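Local coordinates for protein hypothetical oxidoreductase ycnD (Bacillus subtilis, PDB 1ZCH) that uses NADH or NADPH with its bound flavin to reduce FMN, and also reduces nitroaromatic compounds, quinones, chromates and azo dyes as a homodimer, at residues R15-E20 with I70-V75; F79-N84 with F156-L161; L128-V133 with I163-D168. One frame throughout, in Å; residues are numbered along the deposited sequence. Where two conformers were deposited one is given.

Contact 1. Residues R15-E20 with I70-V75. With FMN (flavin mononucleotide), chain D.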
loop_
_atom_site.group_PDB
_atom_site.type_symbol
_atom_site.label_atom_id
_atom_site.label_comp_id
_atom_site.label_asym_id
_atom_site.label_seq_id
_atom_site.Cartn_x
_atom_site.Cartn_y
_atom_site.Cartn_z
ATOM N N ARG A 15 3.995 8.292 -18.961
ATOM C CA ARG A 15 5.354 7.833 -19.250
ATOM C C ARG A 15 6.084 8.726 -20.254
ATOM O O ARG A 15 7.138 8.360 -20.779
ATOM C CB ARG A 15 5.335 6.391 -19.760
ATOM C CG ARG A 15 4.827 5.389 -18.733
ATOM C CD ARG A 15 4.984 3.957 -19.218
ATOM N NE ARG A 15 4.485 3.000 -18.232
ATOM C CZ ARG A 15 3.201 2.704 -18.053
ATOM N NH1 ARG A 15 2.269 3.282 -18.800
ATOM N NH2 ARG A 15 2.850 1.832 -17.116
ATOM N N SER A 16 5.504 9.891 -20.522
ATOM C CA SER A 16 6.093 10.873 -21.428
ATOM C C SER A 16 6.060 12.193 -20.668
ATOM O O SER A 16 4.981 12.714 -20.372
ATOM C CB SER A 16 5.274 10.988 -22.714
ATOM O OG SER A 16 5.831 11.972 -23.573
ATOM N N TYR A 17 7.239 12.725 -20.356
ATOM C CA TYR A 17 7.353 13.963 -19.589
ATOM C C TYR A 17 8.126 15.080 -20.283
ATOM O O TYR A 17 8.968 14.828 -21.144
ATOM C CB TYR A 17 8.042 13.665 -18.255
ATOM C CG TYR A 17 7.264 12.734 -17.355
ATOM C CD1 TYR A 17 6.309 13.231 -16.469
ATOM C CD2 TYR A 17 7.469 11.353 -17.401
ATOM C CE1 TYR A 17 5.576 12.380 -15.648
ATOM C CE2 TYR A 17 6.740 10.491 -16.583
ATOM C CZ TYR A 17 5.796 11.014 -15.708
ATOM O OH TYR A 17 5.083 10.174 -14.882
ATOM N N THR A 18 7.830 16.318 -19.893
ATOM C CA THR A 18 8.527 17.479 -20.432
ATOM C C THR A 18 9.733 17.675 -19.517
ATOM O O THR A 18 9.937 16.899 -18.578
ATOM C CB THR A 18 7.662 18.755 -20.378
ATOM O OG1 THR A 18 7.493 19.162 -19.014
ATOM C CG2 THR A 18 6.294 18.501 -20.998
ATOM N N ASP A 19 10.523 18.710 -19.779
ATOM C CA ASP A 19 11.706 18.980 -18.973
ATOM C C ASP A 19 11.413 20.004 -17.880
ATOM O O ASP A 19 12.317 20.435 -17.166
ATOM C CB ASP A 19 12.835 19.491 -19.872
ATOM C CG ASP A 19 12.515 20.832 -20.502
ATOM O OD1 ASP A 19 11.392 20.995 -21.023
ATOM O OD2 ASP A 19 13.388 21.725 -20.482
ATOM N N GLU A 20 10.146 20.384 -17.751
ATOM C CA GLU A 20 9.730 21.365 -16.750
ATOM C C GLU A 20 10.028 20.830 -15.353
ATOM O O GLU A 20 9.709 19.685 -15.036
ATOM C CB GLU A 20 8.227 21.645 -16.875
ATOM C CG GLU A 20 7.769 22.954 -16.233
ATOM C CD GLU A 20 6.254 23.078 -16.159
ATOM O OE1 GLU A 20 5.566 22.594 -17.081
ATOM O OE2 GLU A 20 5.750 23.673 -15.183
ATOM N N ILE A 70 12.039 7.473 -16.426
ATOM C CA ILE A 70 12.715 7.742 -15.161
ATOM C C ILE A 70 13.794 8.798 -15.417
ATOM O O ILE A 70 13.935 9.760 -14.657
ATOM C CB ILE A 70 13.382 6.464 -14.593
ATOM C CG1 ILE A 70 12.306 5.448 -14.200
ATOM C CG2 ILE A 70 14.254 6.812 -13.385
ATOM C CD1 ILE A 70 12.857 4.124 -13.694
ATOM N N ASP A 71 14.543 8.612 -16.500
ATOM C CA ASP A 71 15.607 9.539 -16.883
ATOM C C ASP A 71 15.008 10.883 -17.302
ATOM O O ASP A 71 15.529 11.952 -16.973
ATOM C CB ASP A 71 16.425 8.954 -18.033
ATOM C CG ASP A 71 17.583 9.843 -18.429
ATOM O OD1 ASP A 71 18.506 10.025 -17.605
ATOM O OD2 ASP A 71 17.568 10.363 -19.563
ATOM N N GLN A 72 13.910 10.807 -18.045
ATOM C CA GLN A 72 13.225 11.982 -18.566
ATOM C C GLN A 72 12.573 12.884 -17.517
ATOM O O GLN A 72 12.705 14.109 -17.581
ATOM C CB GLN A 72 12.178 11.526 -19.588
ATOM C CG GLN A 72 11.497 12.638 -20.362
ATOM C CD GLN A 72 10.500 12.099 -21.373
ATOM O OE1 GLN A 72 9.514 11.455 -21.007
ATOM N NE2 GLN A 72 10.756 12.351 -22.654
ATOM N N ALA A 73 11.867 12.294 -16.555
ATOM C CA ALA A 73 11.200 13.081 -15.517
ATOM C C ALA A 73 12.216 13.688 -14.556
ATOM O O ALA A 73 13.254 13.090 -14.289
ATOM C CB ALA A 73 10.211 12.213 -14.747
ATOM N N PRO A 74 11.919 14.882 -14.015
ATOM C CA PRO A 74 12.814 15.575 -13.083
ATOM C C PRO A 74 12.872 15.001 -11.668
ATOM O O PRO A 74 13.820 15.263 -10.923
ATOM C CB PRO A 74 12.272 17.000 -13.095
ATOM C CG PRO A 74 10.803 16.782 -13.245
ATOM C CD PRO A 74 10.738 15.710 -14.317
ATOM N N VAL A 75 11.870 14.210 -11.303
ATOM C CA VAL A 75 11.815 13.645 -9.962
ATOM C C VAL A 75 11.571 12.141 -9.906
ATOM O O VAL A 75 10.707 11.614 -10.607
ATOM C CB VAL A 75 10.698 14.329 -9.131
ATOM C CG1 VAL A 75 10.591 13.677 -7.748
ATOM C CG2 VAL A 75 10.980 15.820 -8.999
HETATM N N1 FMN D . 4.890 0.943 -14.978
HETATM C C2 FMN D . 6.063 0.958 -15.639
HETATM O O2 FMN D . 6.182 1.458 -16.726
HETATM N N3 FMN D . 7.254 0.377 -15.078
HETATM C C4 FMN D . 7.254 -0.225 -13.814
HETATM O O4 FMN D . 8.285 -0.708 -13.381
HETATM C C4A FMN D . 5.985 -0.234 -13.077
HETATM N N5 FMN D . 5.914 -0.817 -11.837
HETATM C C5A FMN D . 4.755 -0.646 -11.102
HETATM C C6 FMN D . 4.767 -1.089 -9.735
HETATM C C7 FMN D . 3.664 -0.910 -8.904
HETATM C C7M FMN D . 3.748 -1.334 -7.452
HETATM C C8 FMN D . 2.434 -0.290 -9.434
HETATM C C8M FMN D . 1.228 -0.031 -8.567
HETATM C C9 FMN D . 2.386 0.122 -10.795
HETATM C C9A FMN D . 3.538 -0.036 -11.636
HETATM N N10 FMN D . 3.615 0.451 -13.024
HETATM C C10 FMN D . 4.796 0.396 -13.721
HETATM C "C1'" FMN D . 2.394 1.055 -13.652
HETATM C "C2'" FMN D . 1.349 -0.025 -14.094
HETATM O "O2'" FMN D . 1.798 -0.609 -15.324
HETATM C "C3'" FMN D . -0.005 0.683 -14.260
HETATM O "O3'" FMN D . -0.403 1.201 -12.975
HETATM C "C4'" FMN D . -1.099 -0.290 -14.761
HETATM O "O4'" FMN D . -0.798 -0.779 -16.072
HETATM C "C5'" FMN D . -2.431 0.444 -14.736
HETATM O "O5'" FMN D . -2.432 1.576 -15.819
HETATM P P FMN D . -2.672 3.009 -15.319
HETATM O O1P FMN D . -4.076 3.183 -14.987
HETATM O O2P FMN D . -2.315 3.924 -16.386
HETATM O O3P FMN D . -1.861 3.288 -14.140
HETATM O O HOH W 1 10.038 8.931 -21.584
HETATM O O HOH W 2 8.525 10.683 -24.723
#
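Tyr17 and Gln72 are joined by the one direct hydrogen bond between the two segments, in a loop-to-helix-end contact where the loop between helices 3-9 and 24-36 lies along the end of helix 68-72. The amide N of Tyr17 donates a nearly straight bond, at 175°, to Gln72 OE1 over 2.7 Å. The donor stands above the carbonyl plane of the amide. The Gln72 side chain, its chi1 of -172° setting CG opposite the backbone N and its chain extended from there on, spans the gap between helix and loop. Its OE1 is gripped a second time by a water, 2.6 Å away, which also donates to Arg15 O. Apolar packing adds to this: Ala73 CB sits over one face of the Tyr17 ring, offset toward the rim and 3.9 Å from CD2, a CH-pi contact at the point where the chain leaves the helix. Farther along, Pro74 CG rests 3.6 Å from Glu20 O. At the start of the 15-20 segment the extended Arg15 side chain reaches the flavin, where NE donates to FMN O2 at 2.7 Å and NH2 to FMN N1 at 3.1 Å. The pyrimidine edge is thus held by two N-H groups of one guanidinium. Tyr17 and Ala73 both pack on Val162 of strand 155-164, Arg15 and Tyr17 also touch Val133 of strand 131-135, and Lys57 of helix 54-63 bonds to the carbonyls of Ile70 and Ala73.

Contact 2. Residues F79-N84 with F156-L161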
loop_
_atom_site.group_PDB
_atom_site.type_symbol
_atom_site.label_atom_id
_atom_site.label_comp_id
_atom_site.label_asym_id
_atom_site.label_seq_id
_atom_site.Cartn_x
_atom_site.Cartn_y
_atom_site.Cartn_z
ATOM N N PHE A 79 10.133 4.582 -2.580
ATOM C CA PHE A 79 9.398 4.222 -1.374
ATOM C C PHE A 79 10.003 2.935 -0.830
ATOM O O PHE A 79 10.041 1.914 -1.521
ATOM C CB PHE A 79 7.913 4.025 -1.701
ATOM C CG PHE A 79 7.195 5.304 -2.017
ATOM C CD1 PHE A 79 6.423 5.941 -1.050
ATOM C CD2 PHE A 79 7.331 5.905 -3.271
ATOM C CE1 PHE A 79 5.796 7.162 -1.322
ATOM C CE2 PHE A 79 6.711 7.123 -3.553
ATOM C CZ PHE A 79 5.944 7.753 -2.578
ATOM N N CYS A 80 10.486 2.999 0.406
ATOM C CA CYS A 80 11.119 1.854 1.054
ATOM C C CYS A 80 10.424 1.479 2.349
ATOM O O CYS A 80 9.945 2.347 3.074
ATOM C CB CYS A 80 12.575 2.176 1.411
ATOM S SG CYS A 80 13.597 2.838 0.084
ATOM N N ALA A 81 10.371 0.182 2.633
ATOM C CA ALA A 81 9.822 -0.282 3.899
ATOM C C ALA A 81 10.964 0.108 4.836
ATOM O O ALA A 81 12.135 -0.048 4.474
ATOM C CB ALA A 81 9.642 -1.794 3.879
ATOM N N ASP A 82 10.649 0.610 6.026
ATOM C CA ASP A 82 11.698 1.044 6.943
ATOM C C ASP A 82 11.473 0.619 8.390
ATOM O O ASP A 82 10.519 1.059 9.035
ATOM C CB ASP A 82 11.824 2.576 6.883
ATOM C CG ASP A 82 13.034 3.109 7.648
ATOM O OD1 ASP A 82 13.305 2.637 8.772
ATOM O OD2 ASP A 82 13.706 4.024 7.128
ATOM N N PHE A 83 12.347 -0.251 8.889
ATOM C CA PHE A 83 12.283 -0.690 10.279
ATOM C C PHE A 83 13.592 -0.278 10.955
ATOM O O PHE A 83 13.935 -0.764 12.037
ATOM C CB PHE A 83 12.065 -2.207 10.367
ATOM C CG PHE A 83 10.615 -2.611 10.316
ATOM C CD1 PHE A 83 9.875 -2.743 11.486
ATOM C CD2 PHE A 83 9.977 -2.812 9.093
ATOM C CE1 PHE A 83 8.512 -3.070 11.443
ATOM C CE2 PHE A 83 8.618 -3.136 9.036
ATOM C CZ PHE A 83 7.886 -3.264 10.213
ATOM N N ASN A 84 14.325 0.625 10.302
ATOM C CA ASN A 84 15.582 1.131 10.860
ATOM C C ASN A 84 15.249 2.140 11.960
ATOM O O ASN A 84 15.881 2.156 13.018
ATOM C CB ASN A 84 16.440 1.800 9.779
ATOM C CG ASN A 84 17.709 2.423 10.346
ATOM O OD1 ASN A 84 18.454 1.775 11.085
ATOM N ND2 ASN A 84 17.960 3.681 10.001
ATOM N N PHE A 156 14.345 -1.682 2.887
ATOM C CA PHE A 156 14.389 -2.310 1.571
ATOM C C PHE A 156 13.461 -1.612 0.586
ATOM O O PHE A 156 12.364 -1.170 0.940
ATOM C CB PHE A 156 14.104 -3.823 1.659
ATOM C CG PHE A 156 12.710 -4.182 2.091
ATOM C CD1 PHE A 156 11.668 -4.224 1.170
ATOM C CD2 PHE A 156 12.451 -4.542 3.411
ATOM C CE1 PHE A 156 10.386 -4.628 1.558
ATOM C CE2 PHE A 156 11.175 -4.946 3.810
ATOM C CZ PHE A 156 10.139 -4.990 2.881
ATOM N N PRO A 157 13.910 -1.477 -0.670
ATOM C CA PRO A 157 13.119 -0.815 -1.710
ATOM C C PRO A 157 11.892 -1.608 -2.122
ATOM O O PRO A 157 11.950 -2.826 -2.288
ATOM C CB PRO A 157 14.120 -0.664 -2.847
ATOM C CG PRO A 157 14.917 -1.932 -2.729
ATOM C CD PRO A 157 15.162 -2.019 -1.232
ATOM N N LEU A 158 10.773 -0.911 -2.277
ATOM C CA LEU A 158 9.540 -1.560 -2.700
ATOM C C LEU A 158 9.085 -1.033 -4.054
ATOM O O LEU A 158 8.804 -1.808 -4.966
ATOM C CB LEU A 158 8.447 -1.358 -1.649
ATOM C CG LEU A 158 8.641 -2.291 -0.452
ATOM C CD1 LEU A 158 7.764 -1.872 0.706
ATOM C CD2 LEU A 158 8.323 -3.718 -0.892
ATOM N N SER A 159 9.032 0.285 -4.198
ATOM C CA SER A 159 8.606 0.861 -5.466
ATOM C C SER A 159 9.030 2.306 -5.635
ATOM O O SER A 159 9.070 3.075 -4.677
ATOM C CB SER A 159 7.082 0.776 -5.600
ATOM O OG SER A 159 6.634 1.316 -6.839
ATOM N N GLY A 160 9.357 2.667 -6.868
ATOM C CA GLY A 160 9.718 4.038 -7.137
ATOM C C GLY A 160 8.457 4.715 -7.630
ATOM O O GLY A 160 7.430 4.062 -7.844
ATOM N N LEU A 161 8.515 6.029 -7.778
ATOM C CA LEU A 161 7.387 6.778 -8.299
ATOM C C LEU A 161 7.981 7.923 -9.098
ATOM O O LEU A 161 8.666 8.785 -8.550
ATOM C CB LEU A 161 6.502 7.339 -7.179
ATOM C CG LEU A 161 5.264 8.096 -7.695
ATOM C CD1 LEU A 161 4.332 7.129 -8.447
ATOM C CD2 LEU A 161 4.528 8.749 -6.533
#
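Phe79 and Ser159 are paired by backbone hydrogen bonds between antiparallel strands 75-82 and 155-164, whose short segments run at 143° to each other. Phe79 N donates to Ser159 O, while Phe79 O accepts twice, from Leu158 N at 3.0 Å and Ser159 N at 3.3 Å. Both donors lie in its carbonyl plane; by accepting from two successive amides this one oxygen takes up the extra residue. Beyond it, Cys80 and Pro157 form a non-hydrogen-bonded pair, and Ala81 and Phe156 exchange two further bonds. Among the apolar contacts, Ala81 CB stands over one face of the Phe156 ring, 3.4 Å from CZ, in a CH-pi contact. The ring is brought beneath the methyl by CG lying between the backbone N and carbonyl carbon (chi1 66°). Leu158 CD1 meets the same methyl at 3.7 Å. The Phe79 ring turns its edge to the other strand: Ser159 O lies in its plane, and CE2 touches Leu161 CB at 3.6 Å. Helix 104-127 packs on Phe79 through Ala117, Leu118 and Ala121, while Phe245 meets the Phe156 ring edge-to-face. Two residues facing one makes this a classic beta bulge in the central antiparallel sheet of the nitroreductase fold, at Ser159 of the FMN pocket.

Contact 3. Residues L128-V133 with I163-D168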
loop_
_atom_site.group_PDB
_atom_site.type_symbol
_atom_site.label_atom_id
_atom_site.label_comp_id
_atom_site.label_asym_id
_atom_site.label_seq_id
_atom_site.Cartn_x
_atom_site.Cartn_y
_atom_site.Cartn_z
ATOM N N LEU A 128 -2.220 17.962 -8.389
ATOM C CA LEU A 128 -1.471 19.176 -8.687
ATOM C C LEU A 128 -1.234 19.354 -10.190
ATOM O O LEU A 128 -0.631 20.338 -10.619
ATOM C CB LEU A 128 -0.131 19.151 -7.948
ATOM C CG LEU A 128 -0.231 19.146 -6.416
ATOM C CD1 LEU A 128 1.127 18.839 -5.808
ATOM C CD2 LEU A 128 -0.748 20.495 -5.929
ATOM N N GLY A 129 -1.708 18.400 -10.983
ATOM C CA GLY A 129 -1.532 18.480 -12.423
ATOM C C GLY A 129 -0.303 17.730 -12.897
ATOM O O GLY A 129 0.035 17.752 -14.083
ATOM N N LEU A 130 0.369 17.056 -11.971
ATOM C CA LEU A 130 1.571 16.300 -12.302
ATOM C C LEU A 130 1.243 14.890 -12.773
ATOM O O LEU A 130 0.201 14.332 -12.429
ATOM C CB LEU A 130 2.496 16.223 -11.083
ATOM C CG LEU A 130 3.018 17.564 -10.560
ATOM C CD1 LEU A 130 3.601 17.382 -9.175
ATOM C CD2 LEU A 130 4.058 18.122 -11.530
ATOM N N GLY A 131 2.140 14.324 -13.570
ATOM C CA GLY A 131 1.946 12.970 -14.051
ATOM C C GLY A 131 2.826 12.069 -13.213
ATOM O O GLY A 131 3.839 12.525 -12.676
ATOM N N THR A 132 2.440 10.804 -13.073
ATOM C CA THR A 132 3.232 9.859 -12.295
ATOM C C THR A 132 3.136 8.449 -12.870
ATOM O O THR A 132 2.255 8.146 -13.682
ATOM C CB THR A 132 2.752 9.752 -10.814
ATOM O OG1 THR A 132 1.546 8.976 -10.758
ATOM C CG2 THR A 132 2.486 11.136 -10.214
ATOM N N VAL A 133 4.066 7.600 -12.447
ATOM C CA VAL A 133 4.065 6.189 -12.820
ATOM C C VAL A 133 4.938 5.460 -11.804
ATOM O O VAL A 133 6.097 5.822 -11.591
ATOM C CB VAL A 133 4.579 5.924 -14.264
ATOM C CG1 VAL A 133 6.062 6.263 -14.399
ATOM C CG2 VAL A 133 4.328 4.457 -14.623
ATOM N N ILE A 163 7.759 11.324 -11.118
ATOM C CA ILE A 163 6.909 12.505 -11.039
ATOM C C ILE A 163 7.449 13.604 -11.955
ATOM O O ILE A 163 8.658 13.847 -12.010
ATOM C CB ILE A 163 6.825 13.058 -9.593
ATOM C CG1 ILE A 163 6.261 11.984 -8.657
ATOM C CG2 ILE A 163 5.929 14.297 -9.558
ATOM C CD1 ILE A 163 6.129 12.435 -7.211
ATOM N N GLY A 164 6.546 14.254 -12.680
ATOM C CA GLY A 164 6.949 15.321 -13.579
ATOM C C GLY A 164 5.756 15.899 -14.314
ATOM O O GLY A 164 4.621 15.482 -14.094
ATOM N N HIS A 165 6.008 16.869 -15.187
ATOM C CA HIS A 165 4.941 17.483 -15.963
ATOM C C HIS A 165 4.712 16.639 -17.218
ATOM O O HIS A 165 5.643 16.345 -17.964
ATOM C CB HIS A 165 5.327 18.928 -16.306
ATOM C CG HIS A 165 5.404 19.818 -15.102
ATOM N ND1 HIS A 165 4.284 20.343 -14.496
ATOM C CD2 HIS A 165 6.457 20.211 -14.348
ATOM C CE1 HIS A 165 4.642 21.022 -13.420
ATOM N NE2 HIS A 165 5.956 20.956 -13.307
ATOM N N PRO A 166 3.459 16.221 -17.456
ATOM C CA PRO A 166 3.116 15.395 -18.620
ATOM C C PRO A 166 3.349 16.053 -19.979
ATOM O O PRO A 166 3.054 17.235 -20.164
ATOM C CB PRO A 166 1.632 15.081 -18.401
ATOM C CG PRO A 166 1.433 15.261 -16.916
ATOM C CD PRO A 166 2.268 16.479 -16.630
ATOM N N ALA A 167 3.880 15.279 -20.922
ATOM C CA ALA A 167 4.104 15.759 -22.284
ATOM C C ALA A 167 2.970 15.165 -23.120
ATOM O O ALA A 167 2.631 15.669 -24.191
ATOM C CB ALA A 167 5.458 15.279 -22.806
ATOM N N ASP A 168 2.393 14.086 -22.596
ATOM C CA ASP A 168 1.284 13.364 -23.219
ATOM C C ASP A 168 0.454 12.834 -22.049
ATOM O O ASP A 168 0.946 12.019 -21.270
ATOM C CB ASP A 168 1.819 12.183 -24.037
ATOM C CG ASP A 168 0.724 11.430 -24.782
ATOM O OD1 ASP A 168 -0.403 11.312 -24.254
ATOM O OD2 ASP A 168 1.000 10.937 -25.897
HETATM O O HOH W 3 1.684 19.889 -15.237
#
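Leu130 meets two residues of the 163-168 segment with its two methyl branches. CD2 stands over one face of the His165 imidazole, offset toward the rim and 3.5 Å from CE1, a CH-pi contact. CD1 turns to Ile163 CG2, 3.9 Å away. In the leucine, chi1 of -62° puts CG opposite the carbonyl carbon, and chi2 of 165° then sends one methyl to the ring and the other to the isoleucine.

Ile163 also lies beside Thr132, the two side chains pointing the same way on one side of the sheet, with CG1 4.2 Å from Thr132 CG2. The threonine hydroxyl is engaged by Glu126 of helix 104-127. The Ile163 CA makes a C-H contact to Gly131 O, and its side chain packs on Val75 and Leu77 of strand 75-82.

Gly131 supplies the backbone pairing. Its N donates to Gly164 O over 2.8 Å, and its O accepts from Gly164 N at 3.2 Å. Pro166 CG lies 3.5 Å from Gly131 N, where a beta-carbon on residue 131 would clash with it. Just before, Gly129 closes helix 104-127 in a Schellman motif, and its O receives a water that also bonds His165 ND1 at 2.7 Å, in the plane of the ring.

Replacing His165 with an alanine would probably strip Leu130 CD2 of its aromatic cover and leave the water on Gly129 O without its imidazole partner. The contact thus combines backbone pairing between glycines with apolar side-chain packing and a water-bridged margin: Leu130 packs against both the strand and the loop that follows it, while water and imidazole tie the helix terminus to the loop after strand 155-164.

Overall arrangement
Contacts 2 and 3 lie on strand 155-164, their centres 22 Å apart: contact 2 joins it to strand 75-82 and contact 3 to strand 131-135. Leu161 links them, its CD1 3.9 Å from Thr132 CB. Contact 1, about 8 Å centre to centre from contact 3, runs into it directly: Ser16 O and Ala167 N are 2.8 Å apart and Thr18 N and His165 O 2.9 Å, both probable hydrogen bonds, so the 15-20 loop borders the end of the sheet. Each contact gives the FMN pocket one residue: Arg15 from contact 1, Ser159 from contact 2, and Val133 from contact 3.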